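Local coordinates for protein alpha-fucosidase (Bifidobacterium bifidum, PDB 2EAB) that probably hydrolyses alpha-1,2-linked L-fucose, the chain described being the catalytic portion of a longer bifidobacterial protein that probably sits at the membrane, at residues 209-212 and 216-219; 349-354 and 755-760; 534-539 and 601-606. One frame throughout, in Å; residues are numbered along the deposited sequence.

Contact 1 of 3, residues 209-212 and 216-219; sequences MPTN and SKTG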
ATOM      1  N   MET A 209      30.513  -4.721   0.557  1.00 10.67           N
ATOM      2  CA  MET A 209      29.085  -4.859   0.828  1.00 11.09           C
ATOM      3  C   MET A 209      28.832  -5.288   2.276  1.00 10.89           C
ATOM      4  O   MET A 209      28.338  -6.394   2.526  1.00 11.60           O
ATOM      5  CB  MET A 209      28.436  -5.822  -0.171  1.00 11.20           C
ATOM      6  CG  MET A 209      26.916  -5.716  -0.242  1.00 11.80           C
ATOM      7  SD  MET A 209      26.261  -6.751  -1.558  1.00 12.40           S
ATOM      8  CE  MET A 209      24.509  -6.520  -1.334  1.00 11.89           C
ATOM      9  N   PRO A 210      29.166  -4.407   3.238  1.00 10.55           N
ATOM     10  CA  PRO A 210      28.978  -4.743   4.643  1.00 10.26           C
ATOM     11  C   PRO A 210      27.507  -4.868   5.011  1.00  9.58           C
ATOM     12  O   PRO A 210      26.680  -4.045   4.604  1.00  9.67           O
ATOM     13  CB  PRO A 210      29.601  -3.553   5.378  1.00 10.55           C
ATOM     14  CG  PRO A 210      29.500  -2.422   4.407  1.00 10.84           C
ATOM     15  CD  PRO A 210      29.737  -3.054   3.076  1.00 10.89           C
ATOM     16  N   THR A 211      27.190  -5.904   5.771  1.00  9.00           N
ATOM     17  CA  THR A 211      25.867  -6.040   6.354  1.00  8.55           C
ATOM     18  C   THR A 211      25.707  -5.031   7.488  1.00  8.52           C
ATOM     19  O   THR A 211      26.698  -4.584   8.085  1.00  9.01           O
ATOM     20  CB  THR A 211      25.637  -7.459   6.879  1.00  8.30           C
ATOM     21  OG1 THR A 211      26.812  -7.886   7.579  1.00  8.72           O
ATOM     22  CG2 THR A 211      25.337  -8.421   5.728  1.00  9.34           C
ATOM     23  N   ASN A 212      24.462  -4.664   7.776  1.00  7.83           N
ATOM     24  CA  ASN A 212      24.174  -3.760   8.872  1.00  7.83           C
ATOM     25  C   ASN A 212      24.742  -4.356  10.153  1.00  8.09           C
ATOM     26  O   ASN A 212      24.555  -5.539  10.427  1.00  7.77           O
ATOM     27  CB  ASN A 212      22.667  -3.550   8.985  1.00  7.87           C
ATOM     28  CG  ASN A 212      22.297  -2.466   9.962  1.00  7.72           C
ATOM     29  OD1 ASN A 212      22.601  -2.563  11.155  1.00  7.93           O
ATOM     30  ND2 ASN A 212      21.620  -1.428   9.473  1.00  7.71           N
ATOM     31  N   SER A 216      22.040  -9.348  15.082  1.00  6.42           N
ATOM     32  CA  SER A 216      22.926 -10.454  15.439  1.00  6.55           C
ATOM     33  C   SER A 216      23.079 -11.430  14.279  1.00  6.36           C
ATOM     34  O   SER A 216      22.180 -11.579  13.438  1.00  6.17           O
ATOM     35  CB  SER A 216      22.465 -11.171  16.710  1.00  6.96           C
ATOM     36  OG  SER A 216      21.252 -11.873  16.504  1.00  6.65           O
ATOM     37  N   LYS A 217      24.235 -12.084  14.238  1.00  6.44           N
ATOM     38  CA  LYS A 217      24.616 -12.934  13.123  1.00  7.10           C
ATOM     39  C   LYS A 217      25.305 -14.176  13.636  1.00  7.62           C
ATOM     40  O   LYS A 217      25.937 -14.159  14.699  1.00  8.49           O
ATOM     41  CB  LYS A 217      25.581 -12.195  12.193  1.00  7.02           C
ATOM     42  CG  LYS A 217      25.068 -10.865  11.672  1.00  7.32           C
ATOM     43  CD  LYS A 217      26.182 -10.071  11.011  1.00  8.43           C
ATOM     44  CE  LYS A 217      25.715  -8.691  10.570  1.00  9.50           C
ATOM     45  NZ  LYS A 217      25.350  -7.802  11.701  1.00  8.14           N
ATOM     46  N   THR A 218      25.181 -15.252  12.875  1.00  8.30           N
ATOM     47  CA  THR A 218      25.938 -16.464  13.135  1.00  9.83           C
ATOM     48  C   THR A 218      26.692 -16.861  11.875  1.00  9.76           C
ATOM     49  O   THR A 218      26.108 -16.923  10.789  1.00  9.46           O
ATOM     50  CB  THR A 218      25.030 -17.631  13.587  1.00 10.69           C
ATOM     51  OG1 THR A 218      24.210 -18.054  12.503  1.00 14.47           O
ATOM     52  CG2 THR A 218      24.134 -17.212  14.724  1.00 10.03           C
ATOM     53  N   GLY A 219      27.992 -17.104  12.031  1.00 10.38           N
ATOM     54  CA  GLY A 219      28.832 -17.637  10.965  1.00 10.99           C
ATOM     55  C   GLY A 219      28.928 -16.819   9.693  1.00 11.03           C
ATOM     56  O   GLY A 219      29.076 -17.388   8.612  1.00 12.04           O
TER

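Contact 2 of 3, residues 349-354 and 755-760; sequences VATDAL and ANLFDY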
ATOM      1  N   VAL A 349      14.055  23.554 -12.392  1.00 13.67           N
ATOM      2  CA  VAL A 349      14.553  23.594 -11.021  1.00 13.19           C
ATOM      3  C   VAL A 349      14.706  22.183 -10.463  1.00 12.51           C
ATOM      4  O   VAL A 349      13.902  21.289 -10.766  1.00 11.84           O
ATOM      5  CB  VAL A 349      13.643  24.450 -10.099  1.00 13.77           C
ATOM      6  CG1 VAL A 349      13.786  25.935 -10.439  1.00 14.33           C
ATOM      7  CG2 VAL A 349      12.179  24.006 -10.200  1.00 14.43           C
ATOM      8  N   ALA A 350      15.748  21.989  -9.660  1.00 11.69           N
ATOM      9  CA  ALA A 350      15.982  20.717  -8.981  1.00 11.01           C
ATOM     10  C   ALA A 350      14.830  20.399  -8.029  1.00 10.62           C
ATOM     11  O   ALA A 350      14.145  21.295  -7.544  1.00 10.36           O
ATOM     12  CB  ALA A 350      17.304  20.746  -8.239  1.00 11.29           C
ATOM     13  N   THR A 351      14.642  19.112  -7.760  1.00 10.29           N
ATOM     14  CA  THR A 351      13.476  18.635  -7.022  1.00 10.07           C
ATOM     15  C   THR A 351      13.440  19.154  -5.582  1.00  9.91           C
ATOM     16  O   THR A 351      12.375  19.480  -5.066  1.00  9.59           O
ATOM     17  CB  THR A 351      13.386  17.100  -7.095  1.00  9.89           C
ATOM     18  OG1 THR A 351      13.381  16.708  -8.472  1.00 10.08           O
ATOM     19  CG2 THR A 351      12.117  16.578  -6.419  1.00 10.25           C
ATOM     20  N   ASP A 352      14.606  19.246  -4.944  1.00  9.77           N
ATOM     21  CA  ASP A 352      14.680  19.849  -3.617  1.00 10.16           C
ATOM     22  C   ASP A 352      14.343  21.349  -3.643  1.00 10.18           C
ATOM     23  O   ASP A 352      13.613  21.842  -2.782  1.00 10.45           O
ATOM     24  CB  ASP A 352      16.019  19.561  -2.909  1.00 10.07           C
ATOM     25  CG  ASP A 352      17.253  19.921  -3.742  1.00 10.52           C
ATOM     26  OD1 ASP A 352      17.151  20.256  -4.944  1.00 11.18           O
ATOM     27  OD2 ASP A 352      18.361  19.830  -3.165  1.00 11.22           O
ATOM     28  N   ALA A 353      14.869  22.059  -4.640  1.00 10.54           N
ATOM     29  CA  ALA A 353      14.547  23.476  -4.835  1.00 10.66           C
ATOM     30  C   ALA A 353      13.059  23.673  -5.126  1.00 10.67           C
ATOM     31  O   ALA A 353      12.437  24.620  -4.633  1.00 10.91           O
ATOM     32  CB  ALA A 353      15.392  24.073  -5.954  1.00 11.04           C
ATOM     33  N   LEU A 354      12.503  22.759  -5.922  1.00 10.70           N
ATOM     34  CA  LEU A 354      11.083  22.771  -6.264  1.00 10.62           C
ATOM     35  C   LEU A 354      10.212  22.606  -5.023  1.00 10.46           C
ATOM     36  O   LEU A 354       9.255  23.348  -4.827  1.00 10.47           O
ATOM     37  CB  LEU A 354      10.772  21.674  -7.285  1.00 10.75           C
ATOM     38  CG  LEU A 354       9.326  21.515  -7.764  1.00 11.13           C
ATOM     39  CD1 LEU A 354       8.886  22.724  -8.571  1.00 12.29           C
ATOM     40  CD2 LEU A 354       9.195  20.253  -8.590  1.00 11.14           C
ATOM     41  N   ALA A 755      12.804  15.736   0.903  1.00  8.31           N
ATOM     42  CA  ALA A 755      13.446  16.231  -0.322  1.00  8.60           C
ATOM     43  C   ALA A 755      13.495  15.203  -1.450  1.00  8.50           C
ATOM     44  O   ALA A 755      13.511  15.576  -2.625  1.00  8.77           O
ATOM     45  CB  ALA A 755      14.847  16.758  -0.021  1.00  9.09           C
ATOM     46  N   ASN A 756      13.522  13.920  -1.086  1.00  7.91           N
ATOM     47  CA  ASN A 756      13.481  12.816  -2.045  1.00  7.75           C
ATOM     48  C   ASN A 756      12.054  12.356  -2.363  1.00  7.71           C
ATOM     49  O   ASN A 756      11.857  11.293  -2.956  1.00  7.95           O
ATOM     50  CB  ASN A 756      14.296  11.632  -1.514  1.00  7.66           C
ATOM     51  CG  ASN A 756      13.750  11.085  -0.197  1.00  7.79           C
ATOM     52  OD1 ASN A 756      12.769  11.592   0.345  1.00  7.17           O
ATOM     53  ND2 ASN A 756      14.395  10.048   0.326  1.00  7.88           N
ATOM     54  N   LEU A 757      11.085  13.163  -1.938  1.00  7.65           N
ATOM     55  CA  LEU A 757       9.651  12.914  -2.118  1.00  7.63           C
ATOM     56  C   LEU A 757       9.114  11.671  -1.407  1.00  7.47           C
ATOM     57  O   LEU A 757       8.025  11.183  -1.730  1.00  7.38           O
ATOM     58  CB  LEU A 757       9.241  12.961  -3.600  1.00  7.77           C
ATOM     59  CG  LEU A 757       9.625  14.248  -4.341  1.00  8.24           C
ATOM     60  CD1 LEU A 757       9.024  14.259  -5.736  1.00  8.76           C
ATOM     61  CD2 LEU A 757       9.222  15.504  -3.566  1.00  9.28           C
ATOM     62  N   PHE A 758       9.865  11.170  -0.428  1.00  7.54           N
ATOM     63  CA  PHE A 758       9.309  10.189   0.499  1.00  7.44           C
ATOM     64  C   PHE A 758       8.288  10.861   1.413  1.00  7.23           C
ATOM     65  O   PHE A 758       8.552  11.905   2.017  1.00  7.50           O
ATOM     66  CB  PHE A 758      10.398   9.552   1.369  1.00  7.96           C
ATOM     67  CG  PHE A 758      11.018   8.293   0.798  1.00  8.97           C
ATOM     68  CD1 PHE A 758      10.467   7.621  -0.303  1.00 10.87           C
ATOM     69  CD2 PHE A 758      12.136   7.743   1.423  1.00  9.23           C
ATOM     70  CE1 PHE A 758      11.054   6.441  -0.794  1.00 11.41           C
ATOM     71  CE2 PHE A 758      12.731   6.575   0.941  1.00 11.23           C
ATOM     72  CZ  PHE A 758      12.185   5.917  -0.166  1.00 10.84           C
ATOM     73  N   ASP A 759       7.115  10.242   1.512  1.00  6.75           N
ATOM     74  CA  ASP A 759       6.094  10.647   2.469  1.00  6.75           C
ATOM     75  C   ASP A 759       6.600  10.426   3.882  1.00  6.83           C
ATOM     76  O   ASP A 759       7.297   9.439   4.157  1.00  6.78           O
ATOM     77  CB  ASP A 759       4.823   9.826   2.242  1.00  6.43           C
ATOM     78  CG  ASP A 759       3.774  10.043   3.313  1.00  7.19           C
ATOM     79  OD1 ASP A 759       3.014  11.021   3.226  1.00  7.44           O
ATOM     80  OD2 ASP A 759       3.684   9.205   4.247  1.00  7.00           O
ATOM     81  N   TYR A 760       6.223  11.330   4.777  1.00  6.71           N
ATOM     82  CA  TYR A 760       6.600  11.167   6.164  1.00  7.35           C
ATOM     83  C   TYR A 760       5.474  11.351   7.157  1.00  7.41           C
ATOM     84  O   TYR A 760       4.503  12.069   6.910  1.00  7.58           O
ATOM     85  CB  TYR A 760       7.842  11.991   6.520  1.00  7.72           C
ATOM     86  CG  TYR A 760       7.702  13.491   6.700  1.00  8.15           C
ATOM     87  CD1 TYR A 760       7.276  14.032   7.913  1.00  8.82           C
ATOM     88  CD2 TYR A 760       8.085  14.374   5.689  1.00  8.46           C
ATOM     89  CE1 TYR A 760       7.203  15.411   8.104  1.00  9.27           C
ATOM     90  CE2 TYR A 760       8.022  15.756   5.877  1.00  8.72           C
ATOM     91  CZ  TYR A 760       7.575  16.261   7.083  1.00  8.83           C
ATOM     92  OH  TYR A 760       7.507  17.621   7.298  1.00  9.07           O
TER

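Contact 3 of 3, residues 534-539 and 601-606; sequences LLKEES and DGLVGN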
ATOM      1  N   LEU A 534     -11.391 -16.821  -0.145  1.00  6.47           N
ATOM      2  CA  LEU A 534     -11.035 -16.014   1.026  1.00  6.46           C
ATOM      3  C   LEU A 534     -12.252 -15.401   1.702  1.00  6.41           C
ATOM      4  O   LEU A 534     -12.380 -15.439   2.930  1.00  6.62           O
ATOM      5  CB  LEU A 534     -10.052 -14.912   0.643  1.00  6.66           C
ATOM      6  CG  LEU A 534      -8.616 -15.359   0.358  1.00  6.50           C
ATOM      7  CD1 LEU A 534      -7.855 -14.287  -0.405  1.00  7.61           C
ATOM      8  CD2 LEU A 534      -7.889 -15.720   1.649  1.00  7.33           C
ATOM      9  N   LEU A 535     -13.140 -14.835   0.887  1.00  6.34           N
ATOM     10  CA  LEU A 535     -14.331 -14.165   1.404  1.00  6.69           C
ATOM     11  C   LEU A 535     -15.311 -15.138   2.031  1.00  6.63           C
ATOM     12  O   LEU A 535     -15.946 -14.811   3.027  1.00  7.03           O
ATOM     13  CB  LEU A 535     -15.019 -13.358   0.305  1.00  6.80           C
ATOM     14  CG  LEU A 535     -14.329 -12.040  -0.049  1.00  7.18           C
ATOM     15  CD1 LEU A 535     -14.803 -11.536  -1.393  1.00  8.07           C
ATOM     16  CD2 LEU A 535     -14.569 -10.993   1.033  1.00  8.06           C
ATOM     17  N   LYS A 536     -15.428 -16.323   1.439  1.00  6.72           N
ATOM     18  CA  LYS A 536     -16.331 -17.350   1.940  1.00  7.25           C
ATOM     19  C   LYS A 536     -15.965 -17.717   3.379  1.00  7.08           C
ATOM     20  O   LYS A 536     -16.826 -17.741   4.263  1.00  7.28           O
ATOM     21  CB  LYS A 536     -16.255 -18.585   1.044  1.00  7.53           C
ATOM     22  CG  LYS A 536     -17.103 -19.762   1.494  1.00  8.75           C
ATOM     23  CD  LYS A 536     -16.885 -20.956   0.569  1.00 10.12           C
ATOM     24  CE  LYS A 536     -17.628 -22.188   1.066  1.00 11.02           C
ATOM     25  NZ  LYS A 536     -17.441 -23.365   0.166  1.00 13.14           N
ATOM     26  N   GLU A 537     -14.685 -17.991   3.622  1.00  6.94           N
ATOM     27  CA  GLU A 537     -14.268 -18.429   4.944  1.00  6.93           C
ATOM     28  C   GLU A 537     -14.287 -17.290   5.968  1.00  6.64           C
ATOM     29  O   GLU A 537     -14.660 -17.519   7.113  1.00  6.66           O
ATOM     30  CB  GLU A 537     -12.909 -19.133   4.904  1.00  7.09           C
ATOM     31  CG  GLU A 537     -12.398 -19.547   6.273  1.00  6.96           C
ATOM     32  CD  GLU A 537     -11.307 -20.605   6.242  1.00  7.16           C
ATOM     33  OE1 GLU A 537     -11.049 -21.228   5.183  1.00  7.16           O
ATOM     34  OE2 GLU A 537     -10.714 -20.834   7.310  1.00  6.90           O
ATOM     35  N   GLU A 538     -13.894 -16.078   5.580  1.00  6.54           N
ATOM     36  CA  GLU A 538     -13.959 -14.969   6.533  1.00  6.24           C
ATOM     37  C   GLU A 538     -15.402 -14.562   6.846  1.00  6.06           C
ATOM     38  O   GLU A 538     -15.710 -14.171   7.973  1.00  6.33           O
ATOM     39  CB  GLU A 538     -13.113 -13.773   6.081  1.00  6.29           C
ATOM     40  CG  GLU A 538     -12.904 -12.713   7.173  1.00  6.19           C
ATOM     41  CD  GLU A 538     -12.001 -13.170   8.314  1.00  5.76           C
ATOM     42  OE1 GLU A 538     -11.435 -14.289   8.214  1.00  6.05           O
ATOM     43  OE2 GLU A 538     -11.865 -12.413   9.309  1.00  6.43           O
ATOM     44  N   SER A 539     -16.290 -14.658   5.857  1.00  6.34           N
ATOM     45  CA  SER A 539     -17.709 -14.393   6.095  1.00  6.80           C
ATOM     46  C   SER A 539     -18.305 -15.468   7.001  1.00  6.82           C
ATOM     47  O   SER A 539     -19.056 -15.153   7.924  1.00  7.05           O
ATOM     48  CB  SER A 539     -18.488 -14.276   4.783  1.00  6.78           C
ATOM     49  OG  SER A 539     -18.022 -13.169   4.034  1.00  7.23           O
ATOM     50  N   ASP A 601     -22.522 -22.512  -3.602  1.00 12.19           N
ATOM     51  CA  ASP A 601     -22.606 -23.003  -2.232  1.00 12.03           C
ATOM     52  C   ASP A 601     -23.906 -22.588  -1.533  1.00 11.73           C
ATOM     53  O   ASP A 601     -24.148 -22.977  -0.390  1.00 11.90           O
ATOM     54  CB  ASP A 601     -21.381 -22.546  -1.426  1.00 12.07           C
ATOM     55  CG  ASP A 601     -20.071 -23.056  -2.008  1.00 12.52           C
ATOM     56  OD1 ASP A 601     -20.015 -24.231  -2.431  1.00 13.87           O
ATOM     57  OD2 ASP A 601     -19.092 -22.279  -2.036  1.00 12.58           O
ATOM     58  N   GLY A 602     -24.740 -21.815  -2.229  1.00 11.41           N
ATOM     59  CA  GLY A 602     -26.029 -21.360  -1.692  1.00 11.45           C
ATOM     60  C   GLY A 602     -25.886 -20.563  -0.406  1.00 11.39           C
ATOM     61  O   GLY A 602     -26.572 -20.834   0.583  1.00 11.70           O
ATOM     62  N   LEU A 603     -24.991 -19.576  -0.426  1.00 11.38           N
ATOM     63  CA  LEU A 603     -24.647 -18.807   0.776  1.00 11.31           C
ATOM     64  C   LEU A 603     -25.191 -17.378   0.789  1.00 11.34           C
ATOM     65  O   LEU A 603     -25.218 -16.729   1.837  1.00 11.49           O
ATOM     66  CB  LEU A 603     -23.128 -18.812   0.999  1.00 11.56           C
ATOM     67  CG  LEU A 603     -22.515 -20.193   1.262  1.00 11.98           C
ATOM     68  CD1 LEU A 603     -21.003 -20.103   1.392  1.00 12.59           C
ATOM     69  CD2 LEU A 603     -23.117 -20.856   2.497  1.00 13.08           C
ATOM     70  N   VAL A 604     -25.634 -16.893  -0.366  1.00 11.04           N
ATOM     71  CA  VAL A 604     -26.190 -15.542  -0.469  1.00 11.13           C
ATOM     72  C   VAL A 604     -27.470 -15.419   0.361  1.00 11.27           C
ATOM     73  O   VAL A 604     -27.641 -14.457   1.114  1.00 11.23           O
ATOM     74  CB  VAL A 604     -26.445 -15.145  -1.948  1.00 11.22           C
ATOM     75  CG1 VAL A 604     -27.223 -13.836  -2.050  1.00 11.13           C
ATOM     76  CG2 VAL A 604     -25.127 -15.031  -2.698  1.00 11.78           C
ATOM     77  N   GLY A 605     -28.359 -16.398   0.218  1.00 11.37           N
ATOM     78  CA  GLY A 605     -29.625 -16.406   0.938  1.00 11.89           C
ATOM     79  C   GLY A 605     -30.490 -15.205   0.619  1.00 12.16           C
ATOM     80  O   GLY A 605     -30.528 -14.728  -0.519  1.00 12.02           O
ATOM     81  N   ASN A 606     -31.170 -14.705   1.644  1.00 12.39           N
ATOM     82  CA  ASN A 606     -32.167 -13.654   1.491  1.00 12.83           C
ATOM     83  C   ASN A 606     -32.492 -13.042   2.851  1.00 12.76           C
ATOM     84  O   ASN A 606     -31.869 -13.391   3.856  1.00 12.34           O
ATOM     85  CB  ASN A 606     -33.436 -14.214   0.828  1.00 13.22           C
ATOM     86  CG  ASN A 606     -34.061 -15.354   1.624  1.00 14.29           C
ATOM     87  OD1 ASN A 606     -34.144 -15.305   2.854  1.00 15.07           O
ATOM     88  ND2 ASN A 606     -34.516 -16.384   0.919  1.00 16.95           N
TER

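Contact 1 of 3, residues 209-212 and 216-219
K217 reaches back from the start of strand 217-225 and sets its ammonium on the backbone carbonyl of N212, NZ lying 2.7 Å from O. The ammonium stays in the carbonyl plane, with a C=O...N angle of 150°. The chain is extended as far as CE, and the bend at chi4 (66°) turns NZ to the carbonyl. Just before that bend CE slides past T211, 3.3 Å from its OG1, so a methylene fills the tight part while the charge goes to oxygens. T211 suits this spot by being short and polar: its OG1 is hydrogen-bonded to E220, while K217 CE only packs against it. NZ is bonded to Y215 O as well, and the lysine makes a cation-pi contact with the Y215 ring. An alanine here has no ammonium, and the N212 and Y215 carbonyls, left without their shared donor, would probably let the loop shift. The loose side is at T218 and G219, both exposed, G219 with a positive phi that favours glycine. K217 thus holds the connection between strands 203-208 and 217-225, which belong to two antiparallel sheets of the N-terminal beta-sandwich region, consistent with the galactose-mutarotase-like clan to which this region is assigned.

Contact 2 of 3, residues 349-354 and 755-760
The first turn of helix 351-360 meets the loop between helices 738-751 and 767-780, in a buried seam of the family 95 catalytic region. T351 and L757 carry the apolar part. The threonine methyl CG2 lies 3.9 Å from L757 CD1 and nearly as close to CG, the two side chains crossing at about a right angle. In T351, CG2 stands anti to the backbone N (chi1, measured to OG1, -55°), which sends the methyl to the leucine and leaves OG1 for a hydrogen bond with the backbone N of W21. A beta-branched residue with one polar and one apolar arm serves both partners at once. Beside this pair, D352 CB and A755 CB touch at 4.2 Å; alanine is small enough for the two backbones to come within 5.0 Å, measured from D352 CA to A755 CA. The carboxylate of D352 turns away from A755. Its OD1 accepts from A353 N, met from above the carboxylate plane, at a bent N-H...O angle of 132°, while OD2 bonds Q24.

No hydrogen bond spans the two segments; the polar ends of T351 and D352 and the amide of N756 find their partners elsewhere. N756 OD1 takes the backbone N of F758 at 3.0 Å, closing an Asx turn, and its ND2 is bonded to the carbonyls of Q48 and T51. L757, with phi at 64°, sits inside that turn and directs its branch to the threonine. Strand 19-22 lines the seam, where L20 touches both T351 and L757 and Y22 OH bonds A755 O. Here the start of helix 351-360 and the Asx-turn loop join early and late parts of the helical domain, consistent with the (alpha/alpha)6 barrel of the six-hairpin clan.

Contact 3 of 3, residues 534-539 and 601-606
K536 bridges helix 525-546 to the loop after helix 577-596 through one salt bridge and one apolar contact. The ionic part is a salt bridge: NZ stands 3.0 Å from D601 OD2, a pair that also counts as a weak hydrogen bond. The second carboxylate oxygen is more distant, OD1 being 3.8 Å from NZ, so the ammonium favours one oxygen over a symmetric grip. The lysine and aspartate side chains meet at about a right angle. Every lysine torsion is close to 180°, from chi1 (177°) onward, and this full extension lets a residue rooted on the helix reach the loop. Each member has a stronger polar partner outside the pair: NZ makes a second salt bridge with E477, and D601 OD2 is hydrogen-bonded to Y532 OH.

The apolar part uses the same chain. K536 CG lies 3.9 Å from L603 CD1, and CE is almost as near the same methyl, so the leucine packs across the lysine's methylenes; L603 also rests on W632 of helix 632-639. Lysine fits here because its stem is apolar and its end charged, while the positive phi at G602, between the two partners, favours glycine and lets D601 and L603 both face the helix.

With carboxylates from both D601 and E477 near it, the K536 ammonium is likely to be held firmly in its charged form. The contact is therefore a mixed one at a partly exposed surface, the ammonium shared between two carboxylates and the lysine stem packed on L603.

How the contacts relate
From the N terminus, contact 1 comes first: it closes a short loop in the N-terminal family 65-like region, between strands of two different sheets, and is complete before the others open. Contact 2 then joins the start of helix 351-360 to the loop between helices 738-751 and 767-780, spanning 400 intervening residues. Contact 3 is nested inside that span, fastening helix 525-546 to a loop that follows helix 577-596. None of the three crosses another. Contacts 2 and 3 share the family 95 catalytic range yet lie on opposite sides of the chain's centre, their centres about 47 Å apart. Contact 1 lies nearer contact 2, about 15 Å between nearest atoms.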